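Local coordinates for abhydrolase domain-containing protein (Exiguobacterium antarcticum, PDB 5H3H) that is an esterase of the alpha/beta hydrolase fold, probably hydrolysing carboxylic esters and perhaps also forming peracids, at residues I5-G10 with D55-G60; K12-D17 with A32-F37; P125-R130 with D140-L145; D131-G136 with D200-L205. One frame throughout, in Å; residues are numbered along the deposited sequence.

Contact 1 of 4, residues I5-G10 with D55-G60; sequences IQAVDG and DYRGYG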
loop_
_atom_site.group_PDB
_atom_site.type_symbol
_atom_site.label_atom_id
_atom_site.label_comp_id
_atom_site.label_asym_id
_atom_site.label_seq_id
_atom_site.Cartn_x
_atom_site.Cartn_y
_atom_site.Cartn_z
ATOM N N ILE B 5 2.365 -19.877 -10.543
ATOM C CA ILE B 5 1.649 -18.638 -10.493
ATOM C C ILE B 5 2.213 -17.764 -11.580
ATOM O O ILE B 5 3.410 -17.755 -11.773
ATOM C CB ILE B 5 1.812 -17.961 -9.110
ATOM C CG1 ILE B 5 0.773 -18.508 -8.143
ATOM C CG2 ILE B 5 1.636 -16.441 -9.202
ATOM C CD1 ILE B 5 0.792 -20.012 -7.964
ATOM N N GLN B 6 1.361 -16.997 -12.263
ATOM C CA GLN B 6 1.845 -16.058 -13.272
ATOM C C GLN B 6 2.215 -14.693 -12.666
ATOM O O GLN B 6 1.355 -14.045 -12.096
ATOM C CB GLN B 6 0.797 -15.845 -14.353
ATOM C CG GLN B 6 1.443 -15.258 -15.585
ATOM C CD GLN B 6 0.452 -14.834 -16.624
ATOM O OE1 GLN B 6 -0.177 -13.783 -16.490
ATOM N NE2 GLN B 6 0.329 -15.622 -17.675
ATOM N N ALA B 7 3.468 -14.266 -12.834
ATOM C CA ALA B 7 3.898 -12.893 -12.469
ATOM C C ALA B 7 3.354 -11.872 -13.458
ATOM O O ALA B 7 2.764 -12.229 -14.501
ATOM C CB ALA B 7 5.418 -12.809 -12.439
ATOM N N VAL B 8 3.567 -10.599 -13.174
ATOM C CA VAL B 8 3.033 -9.544 -14.082
ATOM C C VAL B 8 3.622 -9.643 -15.466
ATOM O O VAL B 8 2.886 -9.538 -16.470
ATOM C CB VAL B 8 3.199 -8.145 -13.460
ATOM C CG1 VAL B 8 2.914 -6.997 -14.433
ATOM C CG2 VAL B 8 2.282 -8.079 -12.214
ATOM N N ASP B 9 4.935 -9.898 -15.511
ATOM C CA ASP B 9 5.609 -10.158 -16.777
ATOM C C ASP B 9 5.409 -11.575 -17.359
ATOM O O ASP B 9 6.042 -11.877 -18.336
ATOM C CB ASP B 9 7.084 -9.807 -16.685
ATOM C CG ASP B 9 7.879 -10.748 -15.769
ATOM O OD1 ASP B 9 7.387 -11.842 -15.387
ATOM O OD2 ASP B 9 9.015 -10.342 -15.436
ATOM N N GLY B 10 4.553 -12.419 -16.803
ATOM C CA GLY B 10 4.327 -13.772 -17.353
ATOM C C GLY B 10 5.263 -14.867 -16.852
ATOM O O GLY B 10 5.014 -16.055 -17.103
ATOM N N ASP B 55 9.073 -20.382 -4.425
ATOM C CA ASP B 55 10.440 -20.336 -5.036
ATOM C C ASP B 55 10.424 -19.092 -5.843
ATOM O O ASP B 55 9.578 -19.010 -6.741
ATOM C CB ASP B 55 10.716 -21.524 -5.970
ATOM C CG ASP B 55 10.906 -22.866 -5.249
ATOM O OD1 ASP B 55 11.037 -22.922 -3.999
ATOM O OD2 ASP B 55 10.963 -23.886 -5.954
ATOM N N TYR B 56 11.295 -18.122 -5.583
ATOM C CA TYR B 56 11.306 -16.922 -6.388
ATOM C C TYR B 56 11.685 -17.281 -7.802
ATOM O O TYR B 56 12.330 -18.336 -8.065
ATOM C CB TYR B 56 12.282 -15.835 -5.928
ATOM C CG TYR B 56 12.272 -15.540 -4.493
ATOM C CD1 TYR B 56 11.150 -15.033 -3.858
ATOM C CD2 TYR B 56 13.437 -15.667 -3.763
ATOM C CE1 TYR B 56 11.167 -14.761 -2.480
ATOM C CE2 TYR B 56 13.473 -15.389 -2.427
ATOM C CZ TYR B 56 12.343 -14.959 -1.769
ATOM O OH TYR B 56 12.496 -14.736 -0.427
ATOM N N ARG B 57 11.358 -16.364 -8.701
ATOM C CA ARG B 57 11.955 -16.416 -10.013
ATOM C C ARG B 57 13.474 -16.596 -9.856
ATOM O O ARG B 57 14.100 -15.962 -9.030
ATOM C CB ARG B 57 11.694 -15.198 -10.870
ATOM C CG ARG B 57 12.079 -13.863 -10.336
ATOM C CD ARG B 57 11.806 -12.818 -11.414
ATOM N NE ARG B 57 10.411 -12.400 -11.490
ATOM C CZ ARG B 57 9.896 -11.667 -12.484
ATOM N NH1 ARG B 57 8.598 -11.301 -12.437
ATOM N NH2 ARG B 57 10.640 -11.309 -13.532
ATOM N N GLY B 58 14.010 -17.456 -10.688
ATOM C CA GLY B 58 15.447 -17.721 -10.688
ATOM C C GLY B 58 15.852 -18.913 -9.810
ATOM O O GLY B 58 17.014 -19.301 -9.870
ATOM N N TYR B 59 14.943 -19.441 -8.958
ATOM C CA TYR B 59 15.323 -20.417 -7.934
ATOM C C TYR B 59 14.445 -21.594 -8.006
ATOM O O TYR B 59 13.341 -21.498 -8.563
ATOM C CB TYR B 59 15.246 -19.819 -6.542
ATOM C CG TYR B 59 16.185 -18.645 -6.441
ATOM C CD1 TYR B 59 15.799 -17.399 -6.897
ATOM C CD2 TYR B 59 17.478 -18.798 -5.991
ATOM C CE1 TYR B 59 16.660 -16.323 -6.893
ATOM C CE2 TYR B 59 18.342 -17.721 -5.954
ATOM C CZ TYR B 59 17.962 -16.510 -6.388
ATOM O OH TYR B 59 18.844 -15.474 -6.317
ATOM N N GLY B 60 14.943 -22.737 -7.482
ATOM C CA GLY B 60 14.070 -23.876 -7.252
ATOM C C GLY B 60 13.441 -24.293 -8.575
ATOM O O GLY B 60 14.130 -24.392 -9.554
HETATM O O HOH W 1 6.752 -9.288 -13.089
#
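At the edge of the alpha/beta hydrolase sheet formed by strand 4-6, the turn of the hairpin of strands 4-6 and 12-18 meets the loop after strand 50-54 through a salt bridge between Asp9 and Arg57. The two side chains come from opposite directions. NH2 of Arg57 donates a hydrogen bond to OD2 of Asp9 at 2.7 Å, with an N-H...O angle of 155°, on the syn lone pair of that oxygen and close to the guanidinium plane. NH1 of Arg57 adds a weak second bond to the same OD2 at 3.2 Å, so both terminal nitrogens converge on one oxygen. The carboxylate is turned 49° from the guanidinium plane, and its other oxygen, OD1, is bonded to Thr11. A water adds a further link, accepting from the backbone N of Asp9 at 3.1 Å and, weakly, from NH1 of Arg57. Next to the charged pair, CB of Ala7 packs obliquely against NH1 of Arg57 at 3.5 Å. The arginine chain runs extended from its backbone and then bends at its third torsion (chi3 81°), which turns the guanidinium into the group of acceptors that holds it: NE forms a salt bridge with Asp77 of helix 71-85, and NH2 also reaches the carbonyl of Thr67. With two carboxylates on one buried guanidinium, its positive charge is probably well stabilised. Asp9 itself sits on a type I turn, Ala7 to Gly10, closed by Gly10 N to Ala7 O at 2.9 Å; such a tight turn between adjacent antiparallel strands is typical of a beta hairpin.

Contact 2 of 4, residues K12-D17 with A32-F37; sequences KIYVED and ANNNMF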
loop_
_atom_site.group_PDB
_atom_site.type_symbol
_atom_site.label_atom_id
_atom_site.label_comp_id
_atom_site.label_asym_id
_atom_site.label_seq_id
_atom_site.Cartn_x
_atom_site.Cartn_y
_atom_site.Cartn_z
ATOM N N LYS B 12 6.606 -17.783 -14.826
ATOM C CA LYS B 12 5.916 -18.784 -13.964
ATOM C C LYS B 12 6.626 -19.021 -12.601
ATOM O O LYS B 12 7.782 -19.489 -12.574
ATOM C CB LYS B 12 5.829 -20.133 -14.674
ATOM C CG LYS B 12 4.995 -20.118 -15.940
ATOM C CD LYS B 12 4.689 -21.517 -16.447
ATOM C CE LYS B 12 5.959 -22.250 -16.910
ATOM N NZ LYS B 12 6.099 -23.579 -16.229
ATOM N N ILE B 13 5.905 -18.787 -11.490
ATOM C CA ILE B 13 6.449 -18.873 -10.121
ATOM C C ILE B 13 5.974 -20.167 -9.504
ATOM O O ILE B 13 4.781 -20.365 -9.350
ATOM C CB ILE B 13 5.966 -17.677 -9.223
ATOM C CG1 ILE B 13 6.295 -16.330 -9.843
ATOM C CG2 ILE B 13 6.570 -17.750 -7.823
ATOM C CD1 ILE B 13 7.768 -16.119 -10.140
ATOM N N TYR B 14 6.894 -21.039 -9.093
ATOM C CA TYR B 14 6.527 -22.279 -8.431
ATOM C C TYR B 14 6.156 -21.978 -6.997
ATOM O O TYR B 14 6.836 -21.198 -6.344
ATOM C CB TYR B 14 7.682 -23.269 -8.448
ATOM C CG TYR B 14 7.335 -24.559 -7.793
ATOM C CD1 TYR B 14 6.494 -25.450 -8.417
ATOM C CD2 TYR B 14 7.802 -24.866 -6.517
ATOM C CE1 TYR B 14 6.145 -26.633 -7.811
ATOM C CE2 TYR B 14 7.459 -26.042 -5.888
ATOM C CZ TYR B 14 6.612 -26.927 -6.545
ATOM O OH TYR B 14 6.240 -28.133 -5.990
ATOM N N VAL B 15 5.102 -22.616 -6.506
ATOM C CA VAL B 15 4.703 -22.528 -5.116
ATOM C C VAL B 15 4.377 -23.927 -4.584
ATOM O O VAL B 15 3.560 -24.659 -5.170
ATOM C CB VAL B 15 3.430 -21.660 -4.957
ATOM C CG1 VAL B 15 3.101 -21.516 -3.476
ATOM C CG2 VAL B 15 3.613 -20.306 -5.576
ATOM N N GLU B 16 5.004 -24.304 -3.463
ATOM C CA GLU B 16 4.714 -25.515 -2.774
ATOM C C GLU B 16 3.541 -25.167 -1.810
ATOM O O GLU B 16 3.703 -24.541 -0.753
ATOM C CB GLU B 16 5.973 -25.998 -2.010
ATOM C CG GLU B 16 5.905 -27.407 -1.454
ATOM C CD GLU B 16 6.185 -28.547 -2.459
ATOM O OE1 GLU B 16 6.700 -28.285 -3.561
ATOM O OE2 GLU B 16 5.913 -29.742 -2.123
ATOM N N ASP B 17 2.344 -25.556 -2.204
ATOM C CA ASP B 17 1.146 -25.183 -1.458
ATOM C C ASP B 17 0.619 -26.491 -0.831
ATOM O O ASP B 17 0.195 -27.400 -1.549
ATOM C CB ASP B 17 0.155 -24.505 -2.401
ATOM C CG ASP B 17 -1.232 -24.213 -1.725
ATOM O OD1 ASP B 17 -1.364 -24.376 -0.492
ATOM O OD2 ASP B 17 -2.197 -23.802 -2.440
ATOM N N ALA B 32 18.971 -20.002 -2.119
ATOM C CA ALA B 32 18.481 -21.344 -1.889
ATOM C C ALA B 32 17.099 -21.503 -2.597
ATOM O O ALA B 32 16.915 -21.020 -3.744
ATOM C CB ALA B 32 18.413 -21.601 -0.414
ATOM N N ASN B 33 16.179 -22.210 -1.940
ATOM C CA ASN B 33 14.761 -22.290 -2.363
ATOM C C ASN B 33 13.881 -22.648 -1.166
ATOM O O ASN B 33 14.414 -22.849 -0.088
ATOM C CB ASN B 33 14.540 -23.237 -3.564
ATOM C CG ASN B 33 14.956 -24.658 -3.287
ATOM O OD1 ASN B 33 14.386 -25.315 -2.436
ATOM N ND2 ASN B 33 15.911 -25.157 -4.057
ATOM N N ASN B 34 12.550 -22.700 -1.359
ATOM C CA ASN B 34 11.600 -23.000 -0.261
ATOM C C ASN B 34 11.906 -24.256 0.529
ATOM O O ASN B 34 11.523 -24.367 1.707
ATOM C CB ASN B 34 10.131 -23.025 -0.781
ATOM C CG ASN B 34 9.672 -24.394 -1.210
ATOM O OD1 ASN B 34 9.912 -24.866 -2.376
ATOM N ND2 ASN B 34 8.996 -25.067 -0.301
ATOM N N ASN B 35 12.575 -25.230 -0.091
ATOM C CA ASN B 35 12.975 -26.440 0.600
ATOM C C ASN B 35 13.885 -26.195 1.803
ATOM O O ASN B 35 13.947 -27.032 2.657
ATOM C CB ASN B 35 13.637 -27.513 -0.324
ATOM C CG ASN B 35 12.668 -28.129 -1.297
ATOM O OD1 ASN B 35 11.544 -28.447 -0.944
ATOM N ND2 ASN B 35 13.104 -28.312 -2.548
ATOM N N MET B 36 14.551 -25.061 1.908
ATOM C CA MET B 36 15.356 -24.823 3.137
ATOM C C MET B 36 14.482 -24.797 4.412
ATOM O O MET B 36 15.013 -24.870 5.492
ATOM C CB MET B 36 16.138 -23.522 3.080
ATOM C CG MET B 36 15.282 -22.305 3.112
ATOM S SD MET B 36 16.163 -20.751 2.951
ATOM C CE MET B 36 15.590 -19.960 4.418
ATOM N N PHE B 37 13.163 -24.657 4.271
ATOM C CA PHE B 37 12.263 -24.564 5.426
ATOM C C PHE B 37 11.703 -25.928 5.834
ATOM O O PHE B 37 10.779 -25.996 6.682
ATOM C CB PHE B 37 11.082 -23.629 5.103
ATOM C CG PHE B 37 11.462 -22.194 4.921
ATOM C CD1 PHE B 37 12.051 -21.479 5.968
ATOM C CD2 PHE B 37 11.237 -21.540 3.711
ATOM C CE1 PHE B 37 12.386 -20.142 5.810
ATOM C CE2 PHE B 37 11.582 -20.216 3.534
ATOM C CZ PHE B 37 12.146 -19.490 4.618
#
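Glu16, on strand 12-18 of the alpha/beta hydrolase sheet, lays its aliphatic stem against Asn34 in the short 3-10 turn that leads into helix 38-46. The tight part is small. CB of Glu16 rests against the amide end of Asn34, 4.1 Å from CG of Asn34, and the two side chains cross at about a right angle. The planes of carboxylate and amide are nevertheless only 17° apart. Across the contact this is packing of a methylene on an amide, with no direct polar bond. Tyr14, two residues back on the same side of the strand, comes up to the amide of Asn34 with the edge of its ring, its CE2 being the nearest ring atom, and the fit there is looser. In contrast to the CB touch on Asn34, the solvent side is formed by the partly exposed carboxylate end of Glu16 and the neighbouring Asn35. The carboxylate of Glu16 turns to its own strand: with CG anti to the backbone N (chi1 -168°) and a bend at chi2 of 80°, OE1 comes to the hydroxyl of Tyr14 in the plane of the phenol ring, at 2.5 Å from OH, a length so short as to be doubtful. The buried turn is shaped from within, since Met36 N bonds to Asn33 O at 3.0 Å and Phe37 N to Asn34 O at 3.1 Å. The backbone N of Asn34 bonds to OD1 of Asp55, just after strand 50-54. Asn33 completes an Asx turn, its OD1 accepting in the carbonyl plane from the backbone N of Asn35 at 3.0 Å.

Contact 3 of 4, residues P125-R130 with D140-L145; sequences PVFTQR and DEVDAL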
loop_
_atom_site.group_PDB
_atom_site.type_symbol
_atom_site.label_atom_id
_atom_site.label_comp_id
_atom_site.label_asym_id
_atom_site.label_seq_id
_atom_site.Cartn_x
_atom_site.Cartn_y
_atom_site.Cartn_z
ATOM N N PRO B 125 17.346 -3.230 7.322
ATOM C CA PRO B 125 16.846 -2.454 6.129
ATOM C C PRO B 125 17.751 -2.329 4.912
ATOM O O PRO B 125 17.273 -1.903 3.829
ATOM C CB PRO B 125 16.611 -1.026 6.696
ATOM C CG PRO B 125 17.243 -1.025 8.054
ATOM C CD PRO B 125 17.145 -2.458 8.561
ATOM N N VAL B 126 19.030 -2.662 5.081
ATOM C CA VAL B 126 19.976 -2.658 4.003
ATOM C C VAL B 126 20.919 -3.783 4.320
ATOM O O VAL B 126 21.261 -4.033 5.463
ATOM C CB VAL B 126 20.823 -1.373 3.907
ATOM C CG1 VAL B 126 21.247 -1.125 2.462
ATOM C CG2 VAL B 126 20.116 -0.153 4.468
ATOM N N PHE B 127 21.337 -4.471 3.281
ATOM C CA PHE B 127 22.274 -5.608 3.459
ATOM C C PHE B 127 23.743 -5.138 3.462
ATOM O O PHE B 127 24.618 -5.855 3.935
ATOM C CB PHE B 127 22.038 -6.637 2.323
ATOM C CG PHE B 127 22.905 -7.874 2.398
ATOM C CD1 PHE B 127 22.757 -8.772 3.427
ATOM C CD2 PHE B 127 23.844 -8.139 1.396
ATOM C CE1 PHE B 127 23.526 -9.916 3.496
ATOM C CE2 PHE B 127 24.600 -9.268 1.442
ATOM C CZ PHE B 127 24.441 -10.179 2.493
ATOM N N THR B 128 23.988 -3.997 2.840
ATOM C CA THR B 128 25.338 -3.444 2.686
ATOM C C THR B 128 25.467 -2.083 3.411
ATOM O O THR B 128 24.462 -1.432 3.721
ATOM C CB THR B 128 25.746 -3.370 1.188
ATOM O OG1 THR B 128 24.785 -2.599 0.418
ATOM C CG2 THR B 128 25.855 -4.805 0.649
ATOM N N GLN B 129 26.699 -1.698 3.731
ATOM C CA GLN B 129 26.929 -0.471 4.528
ATOM C C GLN B 129 26.579 0.781 3.727
ATOM O O GLN B 129 26.599 0.769 2.501
ATOM C CB GLN B 129 28.375 -0.392 5.001
ATOM C CG GLN B 129 28.844 -1.628 5.731
ATOM C CD GLN B 129 29.906 -1.351 6.802
ATOM O OE1 GLN B 129 30.453 -0.237 6.894
ATOM N NE2 GLN B 129 30.185 -2.362 7.628
ATOM N N ARG B 130 26.154 1.824 4.428
ATOM C CA ARG B 130 25.785 3.109 3.829
ATOM C C ARG B 130 26.153 4.211 4.810
ATOM O O ARG B 130 26.416 3.929 5.990
ATOM C CB ARG B 130 24.289 3.239 3.571
ATOM C CG ARG B 130 23.695 2.332 2.520
ATOM C CD ARG B 130 23.878 2.767 1.068
ATOM N NE ARG B 130 23.094 1.857 0.230
ATOM C CZ ARG B 130 23.399 0.580 -0.002
ATOM N NH1 ARG B 130 24.501 0.032 0.514
ATOM N NH2 ARG B 130 22.599 -0.163 -0.752
ATOM N N ASP B 140 31.557 -3.470 -2.048
ATOM C CA ASP B 140 32.633 -4.146 -2.762
ATOM C C ASP B 140 32.727 -5.641 -2.331
ATOM O O ASP B 140 33.021 -6.505 -3.190
ATOM C CB ASP B 140 33.957 -3.341 -2.672
ATOM C CG ASP B 140 33.826 -1.873 -3.227
ATOM O OD1 ASP B 140 32.901 -1.552 -4.023
ATOM O OD2 ASP B 140 34.661 -1.015 -2.850
ATOM N N GLU B 141 32.408 -5.968 -1.067
ATOM C CA GLU B 141 32.296 -7.393 -0.697
ATOM C C GLU B 141 31.222 -8.177 -1.486
ATOM O O GLU B 141 31.399 -9.340 -1.743
ATOM C CB GLU B 141 32.144 -7.618 0.805
ATOM C CG GLU B 141 33.459 -7.394 1.558
ATOM C CD GLU B 141 33.323 -7.091 3.047
ATOM O OE1 GLU B 141 34.327 -7.268 3.778
ATOM O OE2 GLU B 141 32.270 -6.639 3.504
ATOM N N VAL B 142 30.125 -7.551 -1.864
ATOM C CA VAL B 142 29.090 -8.285 -2.608
ATOM C C VAL B 142 29.462 -8.417 -4.085
ATOM O O VAL B 142 29.198 -9.453 -4.731
ATOM C CB VAL B 142 27.661 -7.685 -2.419
ATOM C CG1 VAL B 142 27.190 -7.761 -0.964
ATOM C CG2 VAL B 142 27.616 -6.245 -2.836
ATOM N N ASP B 143 30.068 -7.370 -4.637
ATOM C CA ASP B 143 30.721 -7.479 -5.951
ATOM C C ASP B 143 31.726 -8.633 -6.019
ATOM O O ASP B 143 31.737 -9.342 -7.007
ATOM C CB ASP B 143 31.398 -6.167 -6.363
ATOM C CG ASP B 143 30.395 -5.075 -6.754
ATOM O OD1 ASP B 143 29.332 -5.381 -7.362
ATOM O OD2 ASP B 143 30.690 -3.887 -6.476
ATOM N N ALA B 144 32.475 -8.850 -4.943
ATOM C CA ALA B 144 33.375 -9.997 -4.824
ATOM C C ALA B 144 32.638 -11.338 -4.950
ATOM O O ALA B 144 33.109 -12.226 -5.655
ATOM C CB ALA B 144 34.155 -9.965 -3.511
ATOM N N LEU B 145 31.490 -11.484 -4.274
ATOM C CA LEU B 145 30.663 -12.669 -4.454
ATOM C C LEU B 145 30.122 -12.851 -5.862
ATOM O O LEU B 145 30.082 -13.987 -6.399
ATOM C CB LEU B 145 29.483 -12.661 -3.481
ATOM C CG LEU B 145 29.744 -12.992 -2.031
ATOM C CD1 LEU B 145 28.448 -12.887 -1.261
ATOM C CD2 LEU B 145 30.358 -14.348 -1.830
#
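The hydroxyl OG1 of Thr128, whose methyl packs on Val142, receives NH1 of Arg130 at 2.6 Å and is also bonded to the carbonyl O of Arg197. It lies in the loop that leads from strand 114-120 of the alpha/beta hydrolase sheet into helix 139-149. The bond from Arg130 is nearly straight (163°) and lies close to the guanidinium plane; the same NH1 also reaches O of Gln129 at 3.0 Å, from above that carbonyl's plane. With OG1 set between the backbone N and the carbonyl carbon (chi1 56°), the threonine turns its other branch to the helix. There CG2 of Thr128 meets CG1 of Val142 at 3.6 Å, the two side chains crossing at a slant. A valine in place of Thr128 would probably leave NH1 of Arg130 and O of Arg197 without their hydroxyl partner. Phe127 slides past Val142 in the opposite direction and also lines the pocket where ethaneperoxoic acid is bound, so Val142 touches a residue of the pocket wall. The ring presents its edge to the valine, CE2 of Phe127 lying 3.8 Å from CG1 of Val142.

Contact 4 of 4, residues D131-G136 with D200-L205; sequences DGYPYG and DLRDGL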
loop_
_atom_site.group_PDB
_atom_site.type_symbol
_atom_site.label_atom_id
_atom_site.label_comp_id
_atom_site.label_asym_id
_atom_site.label_seq_id
_atom_site.Cartn_x
_atom_site.Cartn_y
_atom_site.Cartn_z
ATOM N N ASP B 131 26.150 5.446 4.288
ATOM C CA ASP B 131 26.329 6.712 5.031
ATOM C C ASP B 131 26.378 6.629 6.581
ATOM O O ASP B 131 27.467 6.690 7.155
ATOM C CB ASP B 131 25.268 7.724 4.557
ATOM C CG ASP B 131 23.877 7.095 4.398
ATOM O OD1 ASP B 131 23.277 6.779 5.447
ATOM O OD2 ASP B 131 23.400 6.905 3.246
ATOM N N GLY B 132 25.222 6.488 7.229
ATOM C CA GLY B 132 25.118 6.299 8.686
ATOM C C GLY B 132 24.510 4.941 9.025
ATOM O O GLY B 132 23.597 4.830 9.866
ATOM N N TYR B 133 25.002 3.900 8.345
ATOM C CA TYR B 133 24.518 2.524 8.528
ATOM C C TYR B 133 25.763 1.671 8.392
ATOM O O TYR B 133 25.984 1.026 7.371
ATOM C CB TYR B 133 23.437 2.221 7.482
ATOM C CG TYR B 133 22.701 0.918 7.635
ATOM C CD1 TYR B 133 21.658 0.768 8.556
ATOM C CD2 TYR B 133 23.037 -0.177 6.843
ATOM C CE1 TYR B 133 21.000 -0.451 8.689
ATOM C CE2 TYR B 133 22.373 -1.372 6.936
ATOM C CZ TYR B 133 21.337 -1.528 7.826
ATOM O OH TYR B 133 20.728 -2.772 7.868
ATOM N N PRO B 134 26.623 1.702 9.422
ATOM C CA PRO B 134 27.943 1.082 9.296
ATOM C C PRO B 134 27.908 -0.406 9.722
ATOM O O PRO B 134 28.685 -0.858 10.576
ATOM C CB PRO B 134 28.783 1.942 10.239
ATOM C CG PRO B 134 27.819 2.205 11.375
ATOM C CD PRO B 134 26.493 2.446 10.690
ATOM N N TYR B 135 27.009 -1.167 9.103
ATOM C CA TYR B 135 26.818 -2.576 9.419
ATOM C C TYR B 135 26.667 -3.366 8.126
ATOM O O TYR B 135 25.962 -2.904 7.230
ATOM C CB TYR B 135 25.531 -2.794 10.200
ATOM C CG TYR B 135 25.143 -1.761 11.224
ATOM C CD1 TYR B 135 25.766 -1.716 12.481
ATOM C CD2 TYR B 135 24.088 -0.875 10.965
ATOM C CE1 TYR B 135 25.365 -0.801 13.447
ATOM C CE2 TYR B 135 23.678 0.051 11.921
ATOM C CZ TYR B 135 24.309 0.083 13.160
ATOM O OH TYR B 135 23.894 1.028 14.098
ATOM N N GLY B 136 27.327 -4.516 8.055
ATOM C CA GLY B 136 27.151 -5.510 6.972
ATOM C C GLY B 136 28.307 -5.542 5.999
ATOM O O GLY B 136 29.295 -4.867 6.171
ATOM N N ASP B 200 17.556 -0.558 -0.370
ATOM C CA ASP B 200 17.661 0.201 0.874
ATOM C C ASP B 200 16.231 0.494 1.351
ATOM O O ASP B 200 15.536 1.287 0.734
ATOM C CB ASP B 200 18.478 1.508 0.633
ATOM C CG ASP B 200 18.310 2.594 1.776
ATOM O OD1 ASP B 200 17.666 2.350 2.850
ATOM O OD2 ASP B 200 18.836 3.707 1.582
ATOM N N LEU B 201 15.796 -0.180 2.408
ATOM C CA LEU B 201 14.444 -0.012 2.917
ATOM C C LEU B 201 14.368 0.878 4.155
ATOM O O LEU B 201 13.336 0.859 4.835
ATOM C CB LEU B 201 13.820 -1.378 3.246
ATOM C CG LEU B 201 13.867 -2.424 2.123
ATOM C CD1 LEU B 201 13.320 -3.755 2.597
ATOM C CD2 LEU B 201 13.110 -1.976 0.889
ATOM N N ARG B 202 15.389 1.702 4.432
ATOM C CA ARG B 202 15.381 2.477 5.706
ATOM C C ARG B 202 14.139 3.398 5.860
ATOM O O ARG B 202 13.448 3.345 6.865
ATOM C CB ARG B 202 16.689 3.262 5.925
ATOM C CG ARG B 202 17.792 2.337 6.412
ATOM C CD ARG B 202 19.098 3.046 6.505
ATOM N NE ARG B 202 19.456 3.534 5.179
ATOM C CZ ARG B 202 20.402 4.423 4.924
ATOM N NH1 ARG B 202 21.164 4.907 5.921
ATOM N NH2 ARG B 202 20.618 4.812 3.651
ATOM N N ASP B 203 13.833 4.164 4.836
ATOM C CA ASP B 203 12.610 5.006 4.798
ATOM C C ASP B 203 11.302 4.258 5.054
ATOM O O ASP B 203 10.340 4.821 5.591
ATOM C CB ASP B 203 12.489 5.732 3.424
ATOM C CG ASP B 203 13.085 7.151 3.420
ATOM O OD1 ASP B 203 13.589 7.655 4.456
ATOM O OD2 ASP B 203 13.015 7.788 2.342
ATOM N N GLY B 204 11.242 3.000 4.633
ATOM C CA GLY B 204 10.020 2.225 4.656
ATOM C C GLY B 204 9.655 1.581 5.984
ATOM O O GLY B 204 8.459 1.376 6.243
ATOM N N LEU B 205 10.651 1.197 6.787
ATOM C CA LEU B 205 10.420 0.560 8.099
ATOM C C LEU B 205 9.368 1.208 8.989
ATOM O O LEU B 205 8.469 0.528 9.476
ATOM C CB LEU B 205 11.741 0.422 8.900
ATOM C CG LEU B 205 12.843 -0.549 8.440
ATOM C CD1 LEU B 205 13.777 -0.922 9.587
ATOM C CD2 LEU B 205 12.249 -1.806 7.814
HETATM O O HOH W 2 20.587 5.292 8.894
#
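Charge carries most of this contact: Arg202 joins Asp131 to Asp200 in a salt-bridge network. NH1 of Arg202 meets OD1 of Asp131 at 2.9 Å on its syn side, an almost straight bond (176°), with carboxylate and guanidinium nearly coplanar. On another edge, Arg202 grips Asp200 side-on, NE to OD1 at 3.2 Å and NH2 to OD2 at 2.9 Å, both from above the carboxylate plane. Among the bonds from backbone N-H groups, OD1 of Asp131 also accepts from the backbone N of Gly132 at 2.7 Å, while OD1 of Asp200 takes the backbone N of Arg202 in an Asx turn. A water connects O of Gly132 with NH1 of Arg202. The apolar share falls to Tyr133, whose CD1 lies 4.0 Å from CD of Arg202, ring and guanidinium planes 55° apart; its OH bonds to O of Val126. A methionine in place of Arg202 would probably leave Asp131 and Asp200 without their shared positive charge. The contact is partly buried and joins the loop before helix 139-149 to the one between helix 186-198 and strand 211-217, with Tyr135 nearby packing on helix 225-234.

Overall arrangement
The four contacts form two touching pairs on different parts of the molecule. Contacts 1 and 2, with centres 10 Å apart, lie on the neighbouring strands 4-6 and 12-18 of one sheet and are joined by Ile5 O to Ile13 N and Asp55 OD1 to Asn34 N. Contacts 3 and 4, 12 Å apart between centres, draw on one continuous loop and alternate along the chain; Pro125 O bonds to Leu201 N. Contacts 2 and 3 are mainly buried and meet without charge pairing, by methylene on amide in contact 2 and by methyl and ring-edge packing in contact 3. Contacts 1 and 4 each rest on an arginine between two carboxylates, largely buried in contact 1 but nearer the surface in contact 4. Contact 3 alone includes a residue of the ligand pocket.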